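Local coordinates for probable glutamine-binding lipoprotein GlnH (GLNBP) (Mycobacterium tuberculosis, PDB 6H20) that binds aspartate and related amino acids such as asparagine as a solute-binding lipoprotein, and regulates protein kinase G activity to control glutamate metabolism, at residues G60-F64 and A214-E219; F77-I81 and V137-A141; V156-G161 and I179-V184; K162-V166 and R201-S207. One frame throughout, in Å; residues are numbered along the deposited sequence.

Overall arrangement
From the N terminus, residues 60-64 open the widest loop, which closes only when helix 210-219 returns to them in contact 1. Everything else falls within that span. Contact 2 closes first, joining the start of helix 77-90 to residues 137-141, which lead into strand 139-148. It meets contact 1 where the backbone of Leu63 pairs with that of Phe77 and Phe64 packs on Leu139. Contact 3 runs from 156-161 to 179-184, round strand 163-167 and helix 171-176; contact 4 opens at 162-166 before that closure and closes at 201-207, pairing two parallel strands, so the two cross. They meet where the backbone of Val184 probably hydrogen-bonds to Lys162 and Val164, strand 163-167 lying between 184-188 and 205-207.

Contact 1 (G60-F64 and A214-E219); sequences GSNLF and AGLVEE
Asn62 reaches the helix through its side-chain amide, whose ND2 donates to the backbone O of Gly215 over 2.9 Å. The bond is almost straight (176°), and the acceptor oxygen lies practically in the plane of the amide. Seen from Gly215, ND2 is tilted from the carbonyl plane, and the same oxygen also takes a weak helical bond from Glu219 N. The carboxylate of Glu219 stacks against the Asn62 amide, arriving from the opposite direction, with the planes 24° apart. The Glu219 chain comes closest at CG, 3.6 Å from Asn62 ND2. Beside this polar patch, Leu63 lays CD1 on the bare backbone of Gly215, 3.6 Å from its CA. Gly215 has no side chain, which lets the loop come in closely: the CA atoms of Asn62 and Gly215 are 4.8 Å apart. The amide of Asn62 reaches the helix because chi1 (-171°) swings CG away from the backbone N. Outside this shell, Leu63 is tied by backbone hydrogen bonding to Phe77, at the start of helix 77-90. The loop, between strands 53-57 and 66-67, thus lies against helix 210-219, which itself packs through Leu216 on Leu146 of strand 139-148 and on Leu195 of helix 191-199.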
loop_
_atom_site.group_PDB
_atom_site.type_symbol
_atom_site.label_atom_id
_atom_site.label_comp_id
_atom_site.label_asym_id
_atom_site.label_seq_id
_atom_site.Cartn_x
_atom_site.Cartn_y
_atom_site.Cartn_z
ATOM N N GLY A 60 -7.949 -2.285 -7.236
ATOM C CA GLY A 60 -8.746 -2.708 -6.097
ATOM C C GLY A 60 -8.709 -1.827 -4.863
ATOM O O GLY A 60 -9.310 -2.195 -3.843
ATOM N N SER A 61 -8.055 -0.664 -4.919
ATOM C CA SER A 61 -7.853 0.185 -3.745
ATOM C C SER A 61 -8.361 1.594 -4.046
ATOM O O SER A 61 -7.605 2.455 -4.516
ATOM C CB SER A 61 -6.375 0.181 -3.307
ATOM O OG SER A 61 -5.975 -1.116 -2.858
ATOM N N ASN A 62 -9.639 1.838 -3.754
ATOM C CA ASN A 62 -10.179 3.183 -3.896
ATOM C C ASN A 62 -9.309 4.169 -3.124
ATOM O O ASN A 62 -8.809 3.861 -2.038
ATOM C CB ASN A 62 -11.599 3.240 -3.338
ATOM C CG ASN A 62 -12.282 4.555 -3.663
ATOM O OD1 ASN A 62 -12.059 5.137 -4.738
ATOM N ND2 ASN A 62 -13.091 5.046 -2.737
ATOM N N LEU A 63 -9.133 5.357 -3.701
ATOM C CA LEU A 63 -8.299 6.470 -3.259
ATOM C C LEU A 63 -6.826 6.287 -3.585
ATOM O O LEU A 63 -6.073 7.258 -3.479
ATOM C CB LEU A 63 -8.426 6.820 -1.764
ATOM C CG LEU A 63 -9.864 7.069 -1.304
ATOM C CD1 LEU A 63 -9.817 7.456 0.174
ATOM C CD2 LEU A 63 -10.535 8.145 -2.157
ATOM N N PHE A 64 -6.384 5.089 -3.971
ATOM C CA PHE A 64 -4.971 4.784 -4.172
ATOM C C PHE A 64 -4.652 4.317 -5.577
ATOM O O PHE A 64 -3.765 4.883 -6.220
ATOM C CB PHE A 64 -4.500 3.770 -3.115
ATOM C CG PHE A 64 -4.296 4.407 -1.781
ATOM C CD1 PHE A 64 -3.084 5.010 -1.474
ATOM C CD2 PHE A 64 -5.341 4.513 -0.883
ATOM C CE1 PHE A 64 -2.904 5.657 -0.283
ATOM C CE2 PHE A 64 -5.180 5.173 0.323
ATOM C CZ PHE A 64 -3.939 5.746 0.626
ATOM N N ALA A 214 -10.458 3.774 4.686
ATOM C CA ALA A 214 -11.140 5.026 4.362
ATOM C C ALA A 214 -11.653 5.029 2.926
ATOM O O ALA A 214 -12.731 5.572 2.644
ATOM C CB ALA A 214 -10.206 6.212 4.609
ATOM N N GLY A 215 -10.907 4.416 2.005
ATOM C CA GLY A 215 -11.396 4.277 0.646
ATOM C C GLY A 215 -12.650 3.427 0.576
ATOM O O GLY A 215 -13.561 3.699 -0.217
ATOM N N LEU A 216 -12.712 2.380 1.403
ATOM C CA LEU A 216 -13.920 1.558 1.458
ATOM C C LEU A 216 -15.092 2.331 2.058
ATOM O O LEU A 216 -16.235 2.197 1.591
ATOM C CB LEU A 216 -13.644 0.267 2.233
ATOM C CG LEU A 216 -12.512 -0.593 1.663
ATOM C CD1 LEU A 216 -12.440 -1.883 2.452
ATOM C CD2 LEU A 216 -12.721 -0.861 0.176
ATOM N N VAL A 217 -14.837 3.141 3.092
ATOM C CA VAL A 217 -15.895 3.974 3.676
ATOM C C VAL A 217 -16.451 4.940 2.644
ATOM O O VAL A 217 -17.656 5.212 2.611
ATOM C CB VAL A 217 -15.380 4.726 4.917
ATOM C CG1 VAL A 217 -16.399 5.782 5.378
ATOM C CG2 VAL A 217 -15.086 3.755 6.036
ATOM N N GLU A 218 -15.582 5.503 1.801
ATOM C CA GLU A 218 -16.064 6.439 0.790
ATOM C C GLU A 218 -17.037 5.771 -0.165
ATOM O O GLU A 218 -17.964 6.422 -0.661
ATOM C CB GLU A 218 -14.893 7.046 0.016
ATOM C CG GLU A 218 -13.976 7.902 0.861
ATOM C CD GLU A 218 -14.093 9.380 0.550
ATOM O OE1 GLU A 218 -15.182 9.814 0.121
ATOM O OE2 GLU A 218 -13.094 10.109 0.733
ATOM N N GLU A 219 -16.867 4.473 -0.407
ATOM C CA GLU A 219 -17.798 3.741 -1.256
ATOM C C GLU A 219 -19.041 3.296 -0.508
ATOM O O GLU A 219 -20.079 3.073 -1.140
ATOM C CB GLU A 219 -17.094 2.529 -1.867
ATOM C CG GLU A 219 -16.011 2.929 -2.863
ATOM C CD GLU A 219 -15.162 1.769 -3.354
ATOM O OE1 GLU A 219 -15.021 1.626 -4.587
ATOM O OE2 GLU A 219 -14.615 1.019 -2.521
#

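Contact 2 (F77-I81 and V137-A141); sequences FDVDI and VYLDA
The rings of Phe77 and Tyr138 meet edge to edge: Phe77 CE1 lies 3.8 Å from Tyr138 CD1, near the plane of both rings, as the two side chains run antiparallel alongside one another. Over one face of the Tyr138 ring sits Ile81 CG2, and Ile81 CG1 comes within 4.0 Å of Tyr138 CD1. The carboxylate of Asp78 stands at another part of the tyrosine edge, its plane turned 72° from the ring. Here the phenol OH donates a short hydrogen bond to Asp78 OD1, 2.6 Å long, approaching from above the carboxylate plane, 40° out of it. Tyr138 can lie between these partners because chi1 of 72° sets CG over the backbone, between N and C, from where the ring runs toward the helix. Leu139 adds CD2, 4.0 Å from Phe77 CE1.

All five side chains that touch are buried, so the bond between Tyr138 and Asp78 is the polar point in an otherwise apolar interface. The second oxygen of Asp78, OD2, accepts from the backbone N of Thr121, a ligand-pocket residue. Asp78, held by the phenol, therefore probably acts as a second-shell brace for that part of the binding site. The contact fixes the first turn of helix 77-90 on residues 137-141, which lead into strand 139-148. Leu266 and Trp270 of helix 262-270 pack on Phe77, Trp263 NE1 of the same helix bonds to Tyr138 O, and strand 232-240 pairs alongside through Tyr235.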
loop_
_atom_site.group_PDB
_atom_site.type_symbol
_atom_site.label_atom_id
_atom_site.label_comp_id
_atom_site.label_asym_id
_atom_site.label_seq_id
_atom_site.Cartn_x
_atom_site.Cartn_y
_atom_site.Cartn_z
ATOM N N PHE A 77 -4.029 8.132 -5.187
ATOM C CA PHE A 77 -2.809 8.653 -4.554
ATOM C C PHE A 77 -1.561 7.928 -5.050
ATOM O O PHE A 77 -0.544 8.566 -5.355
ATOM C CB PHE A 77 -2.940 8.527 -3.033
ATOM C CG PHE A 77 -1.827 9.176 -2.251
ATOM C CD1 PHE A 77 -0.721 8.442 -1.875
ATOM C CD2 PHE A 77 -1.916 10.507 -1.865
ATOM C CE1 PHE A 77 0.299 9.024 -1.138
ATOM C CE2 PHE A 77 -0.889 11.100 -1.129
ATOM C CZ PHE A 77 0.216 10.337 -0.771
ATOM N N ASP A 78 -1.608 6.589 -5.116
ATOM C CA ASP A 78 -0.442 5.826 -5.563
ATOM C C ASP A 78 -0.141 6.078 -7.040
ATOM O O ASP A 78 1.032 6.176 -7.430
ATOM C CB ASP A 78 -0.649 4.332 -5.317
ATOM C CG ASP A 78 -0.317 3.905 -3.896
ATOM O OD1 ASP A 78 0.415 4.628 -3.184
ATOM O OD2 ASP A 78 -0.754 2.795 -3.525
ATOM N N VAL A 79 -1.181 6.176 -7.873
ATOM C CA VAL A 79 -0.986 6.529 -9.278
ATOM C C VAL A 79 -0.267 7.868 -9.392
ATOM O O VAL A 79 0.664 8.032 -10.199
ATOM C CB VAL A 79 -2.351 6.559 -9.990
ATOM C CG1 VAL A 79 -2.184 7.035 -11.419
ATOM C CG2 VAL A 79 -2.983 5.183 -9.935
ATOM N N ASP A 80 -0.678 8.838 -8.576
ATOM C CA ASP A 80 -0.091 10.171 -8.644
ATOM C C ASP A 80 1.344 10.175 -8.139
ATOM O O ASP A 80 2.192 10.869 -8.712
ATOM C CB ASP A 80 -0.976 11.171 -7.897
ATOM C CG ASP A 80 -2.243 11.514 -8.666
ATOM O OD1 ASP A 80 -2.331 11.209 -9.878
ATOM O OD2 ASP A 80 -3.161 12.091 -8.045
ATOM N N ILE A 81 1.636 9.402 -7.083
ATOM C CA ILE A 81 3.021 9.256 -6.619
ATOM C C ILE A 81 3.892 8.709 -7.743
ATOM O O ILE A 81 4.970 9.245 -8.044
ATOM C CB ILE A 81 3.089 8.362 -5.364
ATOM C CG1 ILE A 81 2.456 9.057 -4.156
ATOM C CG2 ILE A 81 4.544 7.977 -5.086
ATOM C CD1 ILE A 81 3.250 10.260 -3.622
ATOM N N VAL A 137 9.911 6.427 3.145
ATOM C CA VAL A 137 8.472 6.330 3.393
ATOM C C VAL A 137 7.751 7.498 2.736
ATOM O O VAL A 137 8.102 8.664 2.960
ATOM C CB VAL A 137 8.209 6.316 4.906
ATOM C CG1 VAL A 137 6.699 6.328 5.203
ATOM C CG2 VAL A 137 8.903 5.138 5.566
ATOM N N TYR A 138 6.704 7.199 1.951
ATOM C CA TYR A 138 5.916 8.263 1.336
ATOM C C TYR A 138 4.534 8.459 1.952
ATOM O O TYR A 138 3.871 9.461 1.648
ATOM C CB TYR A 138 5.815 8.079 -0.195
ATOM C CG TYR A 138 4.936 6.940 -0.672
ATOM C CD1 TYR A 138 3.568 7.110 -0.844
ATOM C CD2 TYR A 138 5.493 5.699 -0.976
ATOM C CE1 TYR A 138 2.779 6.065 -1.295
ATOM C CE2 TYR A 138 4.705 4.645 -1.433
ATOM C CZ TYR A 138 3.341 4.844 -1.575
ATOM O OH TYR A 138 2.568 3.803 -2.021
ATOM N N LEU A 139 4.100 7.561 2.829
ATOM C CA LEU A 139 2.849 7.733 3.553
ATOM C C LEU A 139 2.886 6.732 4.689
ATOM O O LEU A 139 3.335 5.604 4.489
ATOM C CB LEU A 139 1.655 7.423 2.639
ATOM C CG LEU A 139 0.269 7.714 3.222
ATOM C CD1 LEU A 139 0.084 9.202 3.418
ATOM C CD2 LEU A 139 -0.808 7.172 2.285
ATOM N N ASP A 140 2.439 7.141 5.876
ATOM C CA ASP A 140 2.466 6.264 7.046
ATOM C C ASP A 140 1.040 5.987 7.499
ATOM O O ASP A 140 0.359 6.887 8.006
ATOM C CB ASP A 140 3.282 6.880 8.181
ATOM C CG ASP A 140 3.487 5.915 9.323
ATOM O OD1 ASP A 140 3.756 4.724 9.049
ATOM O OD2 ASP A 140 3.384 6.344 10.498
ATOM N N ALA A 141 0.595 4.752 7.330
ATOM C CA ALA A 141 -0.753 4.344 7.706
ATOM C C ALA A 141 -0.691 3.423 8.924
ATOM O O ALA A 141 0.382 3.079 9.428
ATOM C CB ALA A 141 -1.448 3.669 6.519
#

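Contact 3 (V156-G161 and I179-V184); sequences VSDLSG and IAPPPV
Ile179 leans across two side chains of the 156-161 turn, meeting both at a slant. Its CG1 lies 3.8 Å from Val156 CG1, and its terminal CD1 is 3.9 Å from Leu159 CD1, so one isoleucine branch bridges two residues three apart on a helix-like turn. The other branch, Ile179 CG2, is directed to Ser160 OG. That hydroxyl faces the proline run: with OG beside the backbone N (chi1 -65°), Ser160 donates to Pro181 O over 2.6 Å, and the ring atom Pro181 CD comes alongside. Next, Gly161 N makes a fairly straight bond (164°) to Pro182 O, 3.0 Å long, though from outside the carbonyl plane, its positive phi belonging to the bend that leads into strand 163-167. Pro183 turns its ring to the backbone of Leu159, with CB 3.3 Å from Leu159 O. A water donates both to Ser160 OG and to Ala180 O, linking the two segments beside the direct bond.

The two loops lead into adjacent parallel strands, 163-167 and 184-188, joined through helix 171-176 as a beta-alpha-beta unit, and Leu159 and Pro183 both rest on Val164 of the first. Prolines 181-183 have no N-H to give and can only accept through their carbonyls; the peptide before Pro181 is cis. Loop 179-184 is therefore held by the donors of Ser160 and Gly161 together with apolar packing of Ile179 and Pro183.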
loop_
_atom_site.group_PDB
_atom_site.type_symbol
_atom_site.label_atom_id
_atom_site.label_comp_id
_atom_site.label_asym_id
_atom_site.label_seq_id
_atom_site.Cartn_x
_atom_site.Cartn_y
_atom_site.Cartn_z
ATOM N N VAL A 156 -9.968 -4.954 19.203
ATOM C CA VAL A 156 -9.369 -6.123 18.567
ATOM C C VAL A 156 -9.973 -7.414 19.104
ATOM O O VAL A 156 -10.229 -8.356 18.342
ATOM C CB VAL A 156 -7.842 -6.087 18.733
ATOM C CG1 VAL A 156 -7.212 -7.348 18.161
ATOM C CG2 VAL A 156 -7.299 -4.868 18.041
ATOM N N SER A 157 -10.215 -7.483 20.419
ATOM C CA SER A 157 -10.712 -8.728 20.996
ATOM C C SER A 157 -12.103 -9.082 20.483
ATOM O O SER A 157 -12.476 -10.258 20.499
ATOM C CB SER A 157 -10.679 -8.673 22.530
ATOM O OG SER A 157 -11.527 -7.649 23.029
ATOM N N ASP A 158 -12.858 -8.097 19.991
ATOM C CA ASP A 158 -14.172 -8.363 19.409
ATOM C C ASP A 158 -14.083 -9.175 18.122
ATOM O O ASP A 158 -15.092 -9.745 17.688
ATOM C CB ASP A 158 -14.880 -7.040 19.107
ATOM C CG ASP A 158 -15.262 -6.276 20.366
ATOM O OD1 ASP A 158 -15.448 -6.915 21.428
ATOM O OD2 ASP A 158 -15.386 -5.036 20.296
ATOM N N LEU A 159 -12.910 -9.222 17.491
ATOM C CA LEU A 159 -12.730 -9.978 16.264
ATOM C C LEU A 159 -12.664 -11.480 16.498
ATOM O O LEU A 159 -12.914 -12.245 15.559
ATOM C CB LEU A 159 -11.455 -9.511 15.556
ATOM C CG LEU A 159 -11.485 -8.029 15.158
ATOM C CD1 LEU A 159 -10.220 -7.683 14.369
ATOM C CD2 LEU A 159 -12.747 -7.705 14.356
ATOM N N SER A 160 -12.329 -11.910 17.715
ATOM C CA SER A 160 -12.223 -13.335 18.012
ATOM C C SER A 160 -13.539 -14.042 17.703
ATOM O O SER A 160 -14.613 -13.604 18.129
ATOM C CB SER A 160 -11.867 -13.530 19.486
ATOM O OG SER A 160 -10.576 -13.018 19.784
ATOM N N GLY A 161 -13.447 -15.128 16.942
ATOM C CA GLY A 161 -14.617 -15.886 16.550
ATOM C C GLY A 161 -15.484 -15.254 15.484
ATOM O O GLY A 161 -16.454 -15.886 15.055
ATOM N N ILE A 179 -4.206 -12.719 16.567
ATOM C CA ILE A 179 -5.313 -12.525 17.493
ATOM C C ILE A 179 -5.663 -13.846 18.161
ATOM O O ILE A 179 -5.771 -14.889 17.500
ATOM C CB ILE A 179 -6.514 -11.903 16.767
ATOM C CG1 ILE A 179 -6.156 -10.497 16.300
ATOM C CG2 ILE A 179 -7.723 -11.850 17.678
ATOM C CD1 ILE A 179 -7.184 -9.901 15.335
ATOM N N ALA A 180 -5.857 -13.801 19.479
ATOM C CA ALA A 180 -6.140 -14.987 20.280
ATOM C C ALA A 180 -7.356 -14.698 21.151
ATOM O O ALA A 180 -7.352 -13.703 21.904
ATOM C CB ALA A 180 -4.930 -15.337 21.149
ATOM N N PRO A 181 -8.429 -15.505 21.076
ATOM C CA PRO A 181 -8.641 -16.591 20.113
ATOM C C PRO A 181 -8.811 -16.039 18.697
ATOM O O PRO A 181 -9.185 -14.875 18.542
ATOM C CB PRO A 181 -9.949 -17.246 20.585
ATOM C CG PRO A 181 -10.198 -16.718 21.956
ATOM C CD PRO A 181 -9.537 -15.390 22.038
ATOM N N PRO A 182 -8.532 -16.860 17.684
ATOM C CA PRO A 182 -8.487 -16.340 16.322
ATOM C C PRO A 182 -9.863 -15.925 15.837
ATOM O O PRO A 182 -10.890 -16.492 16.255
ATOM C CB PRO A 182 -7.954 -17.534 15.508
ATOM C CG PRO A 182 -7.165 -18.334 16.512
ATOM C CD PRO A 182 -8.000 -18.229 17.763
ATOM N N PRO A 183 -9.935 -14.942 14.949
ATOM C CA PRO A 183 -11.129 -14.780 14.123
ATOM C C PRO A 183 -11.243 -15.959 13.174
ATOM O O PRO A 183 -10.311 -16.749 12.996
ATOM C CB PRO A 183 -10.841 -13.500 13.328
ATOM C CG PRO A 183 -9.558 -12.953 13.862
ATOM C CD PRO A 183 -8.837 -14.076 14.502
ATOM N N VAL A 184 -12.411 -16.068 12.553
ATOM C CA VAL A 184 -12.537 -16.840 11.321
ATOM C C VAL A 184 -11.964 -15.971 10.210
ATOM O O VAL A 184 -12.480 -14.883 9.936
ATOM C CB VAL A 184 -14.008 -17.179 11.044
ATOM C CG1 VAL A 184 -14.148 -17.797 9.662
ATOM C CG2 VAL A 184 -14.553 -18.100 12.126
HETATM O O HOH W 1 -9.445 -11.810 22.016
#

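Contact 4 (K162-V166 and R201-S207); sequences KRVCV and REIDAVS
Arg163 and Asp204 head a parallel pairing of strands 163-167 and 205-207, within the alpha/beta architecture usual for bilobed solute-binding proteins. Strand 184-188 lies on the other side of strand 163-167, so its connection through helix 191-199 to strand 205-207 is a beta-alpha-beta crossover that passes over the strand between.

The backbone bonds set the register. Arg163 O accepts from both Asp204 N and Ala205 N, Cys165 N donates to Ala205 O over 2.9 Å, and Ser207 N to Cys165 O is weak.

The salt bridge is a side-on grip: Arg163 NE bonds to Asp204 OD2 and Arg163 NH2 to Asp204 OD1, the latter at 2.9 Å. Both carboxylate oxygens lie near the guanidinium plane, yet the nitrogens meet the carboxylate from above its own plane, the two groups being turned 53° apart. Asp204 OD2 also takes Arg163 N through its anti lone pair, at 2.8 Å, and so accepts twice. Over one face of the guanidinium runs the peptide between Glu202 and Ile203, and a water at its edge accepts from Arg163 NH2. Gripping backbone and side chain together probably favours the charged form of Asp204.

Apolar contacts lie on the sheet faces. Val206 packs on Trp191, a ligand-pocket residue of helix 191-199, and the disulfide from Cys165 to Cys194 pins that helix to the strand. Beside it, Cys165 CB is pressed to 3.4 Å from Ile203 CD1, tighter than ordinary carbon packing.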
loop_
_atom_site.group_PDB
_atom_site.type_symbol
_atom_site.label_atom_id
_atom_site.label_comp_id
_atom_site.label_asym_id
_atom_site.label_seq_id
_atom_site.Cartn_x
_atom_site.Cartn_y
_atom_site.Cartn_z
ATOM N N LYS A 162 -15.178 -14.038 15.039
ATOM C CA LYS A 162 -15.946 -13.370 13.997
ATOM C C LYS A 162 -15.234 -13.502 12.653
ATOM O O LYS A 162 -14.038 -13.803 12.582
ATOM C CB LYS A 162 -16.154 -11.890 14.345
ATOM C CG LYS A 162 -16.842 -11.676 15.697
ATOM C CD LYS A 162 -18.351 -11.728 15.583
ATOM C CE LYS A 162 -19.023 -11.242 16.871
ATOM N NZ LYS A 162 -18.249 -10.139 17.527
ATOM N N ARG A 163 -15.988 -13.285 11.578
ATOM C CA ARG A 163 -15.468 -13.449 10.220
ATOM C C ARG A 163 -14.781 -12.152 9.802
ATOM O O ARG A 163 -15.436 -11.126 9.621
ATOM C CB ARG A 163 -16.592 -13.817 9.252
ATOM C CG ARG A 163 -17.223 -15.179 9.522
ATOM C CD ARG A 163 -18.558 -15.310 8.807
ATOM N NE ARG A 163 -19.464 -14.228 9.169
ATOM C CZ ARG A 163 -20.587 -13.939 8.516
ATOM N NH1 ARG A 163 -20.943 -14.658 7.457
ATOM N NH2 ARG A 163 -21.351 -12.931 8.922
ATOM N N VAL A 164 -13.462 -12.200 9.636
ATOM C CA VAL A 164 -12.658 -11.024 9.318
ATOM C C VAL A 164 -11.995 -11.248 7.969
ATOM O O VAL A 164 -11.319 -12.265 7.768
ATOM C CB VAL A 164 -11.601 -10.782 10.406
ATOM C CG1 VAL A 164 -10.731 -9.594 10.054
ATOM C CG2 VAL A 164 -12.273 -10.584 11.758
ATOM N N CYS A 165 -12.165 -10.288 7.063
ATOM C CA CYS A 165 -11.633 -10.376 5.708
ATOM C C CYS A 165 -10.287 -9.675 5.593
ATOM O O CYS A 165 -10.110 -8.550 6.084
ATOM C CB CYS A 165 -12.622 -9.741 4.733
ATOM S SG CYS A 165 -12.211 -9.978 2.977
ATOM N N VAL A 166 -9.352 -10.336 4.894
ATOM C CA VAL A 166 -8.045 -9.772 4.559
ATOM C C VAL A 166 -7.677 -10.211 3.152
ATOM O O VAL A 166 -8.046 -11.301 2.706
ATOM C CB VAL A 166 -6.920 -10.192 5.535
ATOM C CG1 VAL A 166 -7.107 -9.513 6.885
ATOM C CG2 VAL A 166 -6.874 -11.700 5.651
ATOM N N ARG A 201 -22.982 -9.321 3.602
ATOM C CA ARG A 201 -23.045 -9.937 4.931
ATOM C C ARG A 201 -22.437 -11.339 4.953
ATOM O O ARG A 201 -22.893 -12.217 5.691
ATOM C CB ARG A 201 -24.472 -9.924 5.497
ATOM C CG ARG A 201 -25.127 -8.558 5.411
ATOM C CD ARG A 201 -26.330 -8.454 6.329
ATOM N NE ARG A 201 -26.456 -7.117 6.906
ATOM C CZ ARG A 201 -27.305 -6.189 6.472
ATOM N NH1 ARG A 201 -28.111 -6.451 5.453
ATOM N NH2 ARG A 201 -27.351 -5.002 7.061
ATOM N N GLU A 202 -21.389 -11.552 4.156
ATOM C CA GLU A 202 -20.645 -12.802 4.150
ATOM C C GLU A 202 -19.473 -12.780 5.114
ATOM O O GLU A 202 -18.813 -13.813 5.296
ATOM C CB GLU A 202 -20.148 -13.099 2.736
ATOM C CG GLU A 202 -21.291 -13.287 1.766
ATOM C CD GLU A 202 -20.843 -13.378 0.329
ATOM O OE1 GLU A 202 -19.720 -12.934 0.016
ATOM O OE2 GLU A 202 -21.630 -13.890 -0.496
ATOM N N ILE A 203 -19.212 -11.623 5.726
ATOM C CA ILE A 203 -18.174 -11.440 6.732
ATOM C C ILE A 203 -18.705 -10.430 7.746
ATOM O O ILE A 203 -19.757 -9.818 7.556
ATOM C CB ILE A 203 -16.854 -10.918 6.117
ATOM C CG1 ILE A 203 -17.141 -9.621 5.358
ATOM C CG2 ILE A 203 -16.216 -11.970 5.207
ATOM C CD1 ILE A 203 -15.892 -8.879 4.905
ATOM N N ASP A 204 -17.944 -10.225 8.819
ATOM C CA ASP A 204 -18.349 -9.301 9.872
ATOM C C ASP A 204 -17.506 -8.038 9.950
ATOM O O ASP A 204 -18.005 -7.000 10.411
ATOM C CB ASP A 204 -18.309 -10.015 11.225
ATOM C CG ASP A 204 -19.177 -11.247 11.233
ATOM O OD1 ASP A 204 -20.394 -11.099 10.984
ATOM O OD2 ASP A 204 -18.641 -12.356 11.446
ATOM N N ALA A 205 -16.257 -8.088 9.495
ATOM C CA ALA A 205 -15.390 -6.924 9.556
ATOM C C ALA A 205 -14.254 -7.098 8.562
ATOM O O ALA A 205 -13.976 -8.205 8.087
ATOM C CB ALA A 205 -14.824 -6.729 10.967
ATOM N N VAL A 206 -13.602 -5.981 8.249
ATOM C CA VAL A 206 -12.387 -5.965 7.442
ATOM C C VAL A 206 -11.291 -5.339 8.291
ATOM O O VAL A 206 -11.552 -4.387 9.029
ATOM C CB VAL A 206 -12.604 -5.136 6.162
ATOM C CG1 VAL A 206 -11.377 -5.218 5.249
ATOM C CG2 VAL A 206 -13.829 -5.630 5.432
ATOM N N SER A 207 -10.063 -5.845 8.194
ATOM C CA SER A 207 -8.972 -5.214 8.929
ATOM C C SER A 207 -7.781 -5.000 8.011
ATOM O O SER A 207 -7.209 -5.967 7.493
ATOM C CB SER A 207 -8.554 -6.024 10.160
ATOM O OG SER A 207 -7.529 -5.337 10.874
HETATM O O HOH W 2 -24.079 -11.437 8.796
#